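Local coordinates for protein taurocyamine kinase (Schistosoma mansoni, PDB 4WOD) that catalyses the reversible, magnesium-dependent transfer of phosphate between ATP and taurocyamine, forming N-phosphotaurocyamine and ADP, at residues Gly471-Thr476 with Gly597-Val602; Lys646-Ser651 with Glu711-Leu716. The protein carries 4 engineered substitutions. One frame throughout, in Å; residues are numbered along the deposited sequence.

Contact 1: Gly471-Thr476 with Gly597-Val602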
ATOM      1  N   GLY A 471     -13.125   0.158 -43.172  1.00 25.82           N
ATOM      2  CA  GLY A 471     -13.030   1.585 -43.379  1.00 24.98           C
ATOM      3  C   GLY A 471     -13.617   2.330 -42.200  1.00 33.60           C
ATOM      4  O   GLY A 471     -13.083   2.283 -41.089  1.00 30.66           O
ATOM      5  N   ASP A 472     -14.716   3.032 -42.448  1.00 31.41           N
ATOM      6  CA  ASP A 472     -15.436   3.738 -41.403  1.00 28.91           C
ATOM      7  C   ASP A 472     -16.675   2.942 -41.006  1.00 32.81           C
ATOM      8  O   ASP A 472     -17.655   2.861 -41.754  1.00 35.27           O
ATOM      9  CB  ASP A 472     -15.821   5.139 -41.869  1.00 32.44           C
ATOM     10  CG  ASP A 472     -16.349   6.008 -40.743  1.00 37.63           C
ATOM     11  OD1 ASP A 472     -16.945   5.463 -39.785  1.00 36.20           O
ATOM     12  OD2 ASP A 472     -16.160   7.246 -40.819  1.00 39.30           O
ATOM     13  N   LEU A 473     -16.635   2.375 -39.810  1.00 28.15           N
ATOM     14  CA  LEU A 473     -17.700   1.505 -39.342  1.00 29.98           C
ATOM     15  C   LEU A 473     -18.986   2.260 -38.980  1.00 35.02           C
ATOM     16  O   LEU A 473     -19.995   1.642 -38.630  1.00 34.78           O
ATOM     17  CB  LEU A 473     -17.221   0.711 -38.129  1.00 25.98           C
ATOM     18  CG  LEU A 473     -15.845   0.047 -38.187  1.00 28.69           C
ATOM     19  CD1 LEU A 473     -15.564  -0.727 -36.897  1.00 31.19           C
ATOM     20  CD2 LEU A 473     -15.697  -0.850 -39.389  1.00 30.08           C
ATOM     21  N   ASP A 474     -18.941   3.588 -39.049  1.00 30.28           N
ATOM     22  CA  ASP A 474     -20.084   4.425 -38.700  1.00 35.45           C
ATOM     23  C   ASP A 474     -19.895   5.854 -39.219  1.00 42.94           C
ATOM     24  O   ASP A 474     -19.644   6.767 -38.436  1.00 44.29           O
ATOM     25  CB  ASP A 474     -20.299   4.437 -37.180  1.00 40.25           C
ATOM     26  CG  ASP A 474     -21.520   5.253 -36.762  1.00 45.85           C
ATOM     27  OD1 ASP A 474     -22.612   5.049 -37.336  1.00 47.00           O
ATOM     28  OD2 ASP A 474     -21.379   6.105 -35.860  1.00 44.91           O
ATOM     29  N   PRO A 475     -20.018   6.046 -40.546  1.00 41.48           N
ATOM     30  CA  PRO A 475     -19.823   7.366 -41.160  1.00 50.19           C
ATOM     31  C   PRO A 475     -20.842   8.372 -40.646  1.00 54.27           C
ATOM     32  O   PRO A 475     -20.518   9.553 -40.480  1.00 52.62           O
ATOM     33  CB  PRO A 475     -20.038   7.102 -42.663  1.00 44.44           C
ATOM     34  CG  PRO A 475     -20.024   5.621 -42.822  1.00 41.04           C
ATOM     35  CD  PRO A 475     -20.482   5.049 -41.523  1.00 40.67           C
ATOM     36  N   THR A 476     -22.059   7.883 -40.403  1.00 51.89           N
ATOM     37  CA  THR A 476     -23.206   8.706 -40.022  1.00 52.59           C
ATOM     38  C   THR A 476     -23.041   9.380 -38.664  1.00 56.60           C
ATOM     39  O   THR A 476     -21.948   9.791 -38.280  1.00 59.50           O
ATOM     40  CB  THR A 476     -24.511   7.868 -39.982  1.00 54.18           C
ATOM     41  OG1 THR A 476     -24.553   7.092 -38.776  1.00 53.75           O
ATOM     42  CG2 THR A 476     -24.611   6.951 -41.198  1.00 53.75           C
ATOM     43  N   GLY A 597     -15.737   6.509 -36.004  1.00 28.14           N
ATOM     44  CA  GLY A 597     -15.593   5.082 -36.219  1.00 31.32           C
ATOM     45  C   GLY A 597     -14.668   4.684 -37.353  1.00 26.95           C
ATOM     46  O   GLY A 597     -14.751   3.566 -37.858  1.00 29.17           O
ATOM     47  N   ASN A 598     -13.775   5.588 -37.743  1.00 28.44           N
ATOM     48  CA  ASN A 598     -12.873   5.318 -38.854  1.00 28.48           C
ATOM     49  C   ASN A 598     -11.672   4.463 -38.436  1.00 27.60           C
ATOM     50  O   ASN A 598     -10.576   4.977 -38.187  1.00 24.30           O
ATOM     51  CB  ASN A 598     -12.383   6.616 -39.478  1.00 27.73           C
ATOM     52  CG  ASN A 598     -11.733   6.389 -40.815  1.00 27.84           C
ATOM     53  OD1 ASN A 598     -11.468   5.246 -41.203  1.00 26.83           O
ATOM     54  ND2 ASN A 598     -11.464   7.470 -41.529  1.00 28.83           N
ATOM     55  N   LEU A 599     -11.907   3.156 -38.392  1.00 23.07           N
ATOM     56  CA  LEU A 599     -10.923   2.170 -37.970  1.00 24.36           C
ATOM     57  C   LEU A 599      -9.736   2.104 -38.916  1.00 23.30           C
ATOM     58  O   LEU A 599      -8.604   1.875 -38.487  1.00 23.19           O
ATOM     59  CB  LEU A 599     -11.588   0.796 -37.861  1.00 20.43           C
ATOM     60  CG  LEU A 599     -10.704  -0.429 -37.614  1.00 20.84           C
ATOM     61  CD1 LEU A 599      -9.929  -0.262 -36.322  1.00 20.03           C
ATOM     62  CD2 LEU A 599     -11.571  -1.700 -37.582  1.00 21.77           C
ATOM     63  N   ALA A 600      -9.988   2.304 -40.206  1.00 23.80           N
ATOM     64  CA  ALA A 600      -8.921   2.214 -41.184  1.00 23.99           C
ATOM     65  C   ALA A 600      -7.880   3.287 -40.903  1.00 22.32           C
ATOM     66  O   ALA A 600      -6.695   3.026 -41.024  1.00 21.77           O
ATOM     67  CB  ALA A 600      -9.467   2.344 -42.598  1.00 23.16           C
ATOM     68  N   ALA A 601      -8.323   4.489 -40.517  1.00 20.39           N
ATOM     69  CA  ALA A 601      -7.404   5.592 -40.247  1.00 20.33           C
ATOM     70  C   ALA A 601      -6.671   5.428 -38.903  1.00 21.12           C
ATOM     71  O   ALA A 601      -5.509   5.810 -38.779  1.00 21.46           O
ATOM     72  CB  ALA A 601      -8.148   6.929 -40.278  1.00 23.25           C
ATOM     73  N   VAL A 602      -7.350   4.872 -37.901  1.00 17.70           N
ATOM     74  CA  VAL A 602      -6.705   4.608 -36.616  1.00 18.33           C
ATOM     75  C   VAL A 602      -5.635   3.526 -36.799  1.00 17.12           C
ATOM     76  O   VAL A 602      -4.504   3.632 -36.303  1.00 21.08           O
ATOM     77  CB  VAL A 602      -7.731   4.154 -35.554  1.00 18.49           C
ATOM     78  CG1 VAL A 602      -7.042   3.930 -34.201  1.00 16.87           C
ATOM     79  CG2 VAL A 602      -8.833   5.181 -35.424  1.00 20.52           C
TER
HETATM   80  O   HOH W   1     -17.003   7.756 -38.246  1.00 36.49           O

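Contact 2: Lys646-Ser651 with Glu711-Leu716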
ATOM      1  N   LYS A 646     -22.430   2.808 -28.836  1.00 36.23           N
ATOM      2  CA  LYS A 646     -23.760   3.074 -28.277  1.00 42.83           C
ATOM      3  C   LYS A 646     -24.807   2.124 -28.848  1.00 42.89           C
ATOM      4  O   LYS A 646     -25.223   2.256 -29.997  1.00 44.95           O
ATOM      5  CB  LYS A 646     -24.183   4.519 -28.539  1.00 43.22           C
ATOM      6  CG  LYS A 646     -23.206   5.549 -28.012  1.00 47.19           C
ATOM      7  CD  LYS A 646     -23.803   6.940 -28.056  1.00 41.34           C
ATOM      8  CE  LYS A 646     -24.239   7.299 -29.454  1.00 45.59           C
ATOM      9  NZ  LYS A 646     -24.702   8.709 -29.533  1.00 57.74           N
ATOM     10  N   ILE A 647     -25.221   1.160 -28.039  1.00 45.36           N
ATOM     11  CA  ILE A 647     -26.267   0.235 -28.444  1.00 58.11           C
ATOM     12  C   ILE A 647     -27.319   0.078 -27.342  1.00 56.90           C
ATOM     13  O   ILE A 647     -27.391  -0.956 -26.686  1.00 60.00           O
ATOM     14  CB  ILE A 647     -25.677  -1.149 -28.828  1.00 57.44           C
ATOM     15  CG1 ILE A 647     -24.635  -1.609 -27.808  1.00 49.41           C
ATOM     16  CG2 ILE A 647     -25.037  -1.089 -30.199  1.00 54.42           C
ATOM     17  CD1 ILE A 647     -24.126  -3.009 -28.065  1.00 55.87           C
ATOM     18  N   PRO A 648     -28.150   1.117 -27.142  1.00 57.51           N
ATOM     19  CA  PRO A 648     -29.166   1.137 -26.083  1.00 59.51           C
ATOM     20  C   PRO A 648     -30.135  -0.041 -26.172  1.00 67.71           C
ATOM     21  O   PRO A 648     -30.482  -0.644 -25.146  1.00 67.11           O
ATOM     22  CB  PRO A 648     -29.903   2.457 -26.332  1.00 54.96           C
ATOM     23  CG  PRO A 648     -28.930   3.299 -27.053  1.00 55.84           C
ATOM     24  CD  PRO A 648     -28.179   2.356 -27.935  1.00 56.65           C
ATOM     25  N   LYS A 649     -30.545  -0.376 -27.392  1.00 69.10           N
ATOM     26  CA  LYS A 649     -31.517  -1.430 -27.595  1.00 69.13           C
ATOM     27  C   LYS A 649     -30.907  -2.769 -27.231  1.00 70.67           C
ATOM     28  O   LYS A 649     -31.396  -3.464 -26.343  1.00 70.40           O
ATOM     29  CB  LYS A 649     -31.992  -1.465 -29.042  1.00 75.62           C
ATOM     30  CG  LYS A 649     -33.422  -0.950 -29.270  1.00 78.12           C
ATOM     31  CD  LYS A 649     -33.441  -0.085 -30.506  1.00 78.11           C
ATOM     32  CE  LYS A 649     -34.455   1.033 -30.477  1.00 84.00           C
ATOM     33  NZ  LYS A 649     -33.973   2.190 -31.286  1.00 85.88           N
ATOM     34  N   LEU A 650     -29.850  -3.136 -27.951  1.00 71.12           N
ATOM     35  CA  LEU A 650     -29.247  -4.459 -27.851  1.00 70.77           C
ATOM     36  C   LEU A 650     -28.722  -4.771 -26.450  1.00 70.63           C
ATOM     37  O   LEU A 650     -28.767  -5.923 -26.012  1.00 71.89           O
ATOM     38  CB  LEU A 650     -28.123  -4.588 -28.877  1.00 69.76           C
ATOM     39  CG  LEU A 650     -27.191  -5.796 -28.797  1.00 70.46           C
ATOM     40  CD1 LEU A 650     -27.961  -7.104 -28.898  1.00 75.04           C
ATOM     41  CD2 LEU A 650     -26.178  -5.693 -29.915  1.00 67.12           C
ATOM     42  N   SER A 651     -28.240  -3.751 -25.743  1.00 66.98           N
ATOM     43  CA  SER A 651     -27.765  -3.938 -24.374  1.00 67.48           C
ATOM     44  C   SER A 651     -28.917  -4.290 -23.433  1.00 69.60           C
ATOM     45  O   SER A 651     -28.689  -4.669 -22.284  1.00 68.26           O
ATOM     46  CB  SER A 651     -27.033  -2.689 -23.874  1.00 65.61           C
ATOM     47  OG  SER A 651     -27.654  -1.500 -24.329  1.00 66.05           O
ATOM     48  N   GLU A 711     -25.778  -3.370 -37.169  1.00 55.94           N
ATOM     49  CA  GLU A 711     -26.907  -3.740 -38.007  1.00 63.67           C
ATOM     50  C   GLU A 711     -27.961  -4.520 -37.218  1.00 64.30           C
ATOM     51  O   GLU A 711     -29.139  -4.504 -37.570  1.00 67.61           O
ATOM     52  CB  GLU A 711     -26.443  -4.530 -39.230  1.00 55.49           C
ATOM     53  CG  GLU A 711     -26.430  -3.676 -40.475  1.00 53.12           C
ATOM     54  CD  GLU A 711     -27.824  -3.442 -41.009  1.00 60.29           C
ATOM     55  OE1 GLU A 711     -28.782  -3.987 -40.424  1.00 63.87           O
ATOM     56  OE2 GLU A 711     -27.973  -2.666 -41.974  1.00 64.45           O
ATOM     57  N   ILE A 712     -27.546  -5.194 -36.148  1.00 62.96           N
ATOM     58  CA  ILE A 712     -28.508  -5.818 -35.247  1.00 65.37           C
ATOM     59  C   ILE A 712     -29.296  -4.729 -34.536  1.00 71.64           C
ATOM     60  O   ILE A 712     -30.512  -4.831 -34.392  1.00 76.66           O
ATOM     61  CB  ILE A 712     -27.838  -6.737 -34.197  1.00 65.19           C
ATOM     62  CG1 ILE A 712     -27.234  -7.980 -34.862  1.00 67.36           C
ATOM     63  CG2 ILE A 712     -28.837  -7.147 -33.120  1.00 66.08           C
ATOM     64  CD1 ILE A 712     -28.213  -8.762 -35.688  1.00 65.70           C
ATOM     65  N   GLU A 713     -28.591  -3.682 -34.115  1.00 68.93           N
ATOM     66  CA  GLU A 713     -29.169  -2.592 -33.332  1.00 75.66           C
ATOM     67  C   GLU A 713     -30.312  -1.860 -34.030  1.00 75.29           C
ATOM     68  O   GLU A 713     -31.340  -1.619 -33.415  1.00 77.26           O
ATOM     69  CB  GLU A 713     -28.069  -1.589 -32.948  1.00 73.69           C
ATOM     70  CG  GLU A 713     -28.515  -0.367 -32.140  1.00 75.54           C
ATOM     71  CD  GLU A 713     -29.003  -0.692 -30.742  1.00 79.02           C
ATOM     72  OE1 GLU A 713     -28.864  -1.848 -30.289  1.00 96.25           O
ATOM     73  OE2 GLU A 713     -29.512   0.236 -30.085  1.00 97.38           O
ATOM     74  N   LYS A 714     -30.127  -1.491 -35.297  1.00 71.33           N
ATOM     75  CA  LYS A 714     -31.173  -0.801 -36.058  1.00 78.46           C
ATOM     76  C   LYS A 714     -32.361  -1.740 -36.229  1.00 79.49           C
ATOM     77  O   LYS A 714     -33.501  -1.296 -36.386  1.00 77.43           O
ATOM     78  CB  LYS A 714     -30.673  -0.328 -37.434  1.00 74.09           C
ATOM     79  CG  LYS A 714     -29.489  -1.102 -37.953  1.00 71.33           C
ATOM     80  CD  LYS A 714     -28.869  -0.624 -39.282  1.00 68.96           C
ATOM     81  CE  LYS A 714     -28.099   0.692 -39.199  1.00 65.20           C
ATOM     82  NZ  LYS A 714     -27.368   0.939 -40.489  1.00 64.47           N
ATOM     83  N   GLY A 715     -32.087  -3.041 -36.169  1.00 79.20           N
ATOM     84  CA  GLY A 715     -33.119  -4.056 -36.288  1.00 80.78           C
ATOM     85  C   GLY A 715     -34.138  -4.040 -35.163  1.00 82.47           C
ATOM     86  O   GLY A 715     -35.268  -4.480 -35.351  1.00 87.11           O
ATOM     87  N   LEU A 716     -33.757  -3.515 -34.001  1.00 81.52           N
ATOM     88  CA  LEU A 716     -34.654  -3.471 -32.844  1.00 85.60           C
ATOM     89  C   LEU A 716     -35.471  -2.174 -32.777  1.00 86.92           C
ATOM     90  O   LEU A 716     -36.026  -1.797 -31.736  1.00 86.00           O
ATOM     91  CB  LEU A 716     -33.852  -3.645 -31.556  1.00 83.93           C
ATOM     92  CG  LEU A 716     -33.001  -4.917 -31.511  1.00 82.24           C
ATOM     93  CD1 LEU A 716     -32.023  -4.884 -30.346  1.00 77.69           C
ATOM     94  CD2 LEU A 716     -33.873  -6.162 -31.445  1.00 84.87           C
ATOM     95  OXT LEU A 716     -35.592  -1.464 -33.774  1.00 86.54           O
TER

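Contact 1: Gly471-Thr476 with Gly597-Val602
Leu473 and Gly597 meet backbone to backbone where the two segments run past each other in nearly opposite directions. Two main-chain hydrogen bonds join the segments. Leu473 N donates to Gly597 O at 3.0 Å, coming from above the carbonyl plane, 46° out of it. Farther along, Ala600 N, in the first turn of helix 599-614, donates to Gly471 O at 3.2 Å.

Side-chain polar groups work beside this pair. Asp472 has CG anti to the backbone N (chi1 -170°), which lays its carboxylate over the Gly597-Asn598 peptide; OD1 comes to 3.4 Å from Gly597 C. OD1 also accepts from Asp474 N at 2.8 Å on its anti side, closing an Asx turn. The amide of Asn598 lies stacked against the carboxylate, the two planes only 10° apart. At the N-cap position, Asn598 OD1 takes a weak capping bond from Ala601 N at 3.3 Å. One water accepts from Gly597 N at 2.9 Å and reaches Asp474 O and, weakly, Asp472 OD2, tying both segments together. Asp474 OD2 is itself engaged with the backbone N atoms of Phe479 and Ile480.

Apolar contact is sparse. Leu473 CD1 rests 4.2 Å from Leu599 CD2, and both leucines also pack on Ala703 of helix 695-715; the methyl of Ala600 lies against Gly471 CA at 3.7 Å.

Taken together, an Asx turn in the loop leading to strand 480-489 is laid against the capped N-terminus of helix 599-614, joining two elements that pack on the antiparallel sheet of the phosphagen kinase catalytic domain.

Contact 2: Lys646-Ser651 with Glu711-Leu716
Glu713 reaches from the last turns of helix 695-715 into the bend at Ile647-Leu650, and its side chain carries most of this contact. CB sits 4.1 Å from Ile647 CG2. With CG anti to the backbone N (chi1 179°), CG stays beside the same isoleucine methyl. A bend at chi2 (67°) then turns the carboxylate towards the backbone N-H groups of the bend, where CD lies 3.5 Å from Lys649 CB. At the tip the two oxygens divide the work. OE2 accepts from Lys649 N at 2.9 Å, and OE1 from Leu650 N at 2.8 Å. Each uses its syn lone pair, the one on the side of its twin, so two successive N-H groups approach the open end of the carboxylate together. Carbon packs round the same oxygens: Pro648 CD is 3.3 Å from OE2, and the CB atoms of Lys649 and Leu650 press on OE2 and OE1.

Beyond the carboxylate, the side chains of the C-terminal Leu716 and Lys649 run antiparallel alongside one another, with Lys649 CG 3.6 Å from Leu716 CB. Leu716 CD1 covers the Leu650 N side of the bend, and Leu650 CD1 reaches across to Ile712 CG2 at 4.3 Å. Outside the pair, Leu650 also packs on Leu657 and Glu713 on Phe479.

Each oxygen of this buried carboxylate thus accepts one backbone N-H, which holds the group's orientation and probably helps to fix the bend as it enters the 3-10 segment starting at Leu650. Lys649 NZ stands too far off for a salt bridge, though its charge, together with the two N-H dipoles, would probably help keep Glu713 ionised.

In the fold
Both contacts lie in the second phosphagen kinase unit of the chain, their centres 18 Å apart and their nearest atoms about 7 Å apart, without touching. Helix 695-715 connects them: its middle, at Met702 and Ala703, backs contact 1, and its end enters contact 2. Phe479 is a second link, its backbone N bound by Asp474 and its side chain touching Glu713. The predicted ATP site is close to contact 1, with Gly597 about 3 Å from Thr483 at their nearest atoms, whereas the side chain of Ile647 in contact 2 is about 9 Å from Val643 and from Gly670, nearest atoms. The bound arginine occupies the other repeat, among residues such as Glu222 and Cys268.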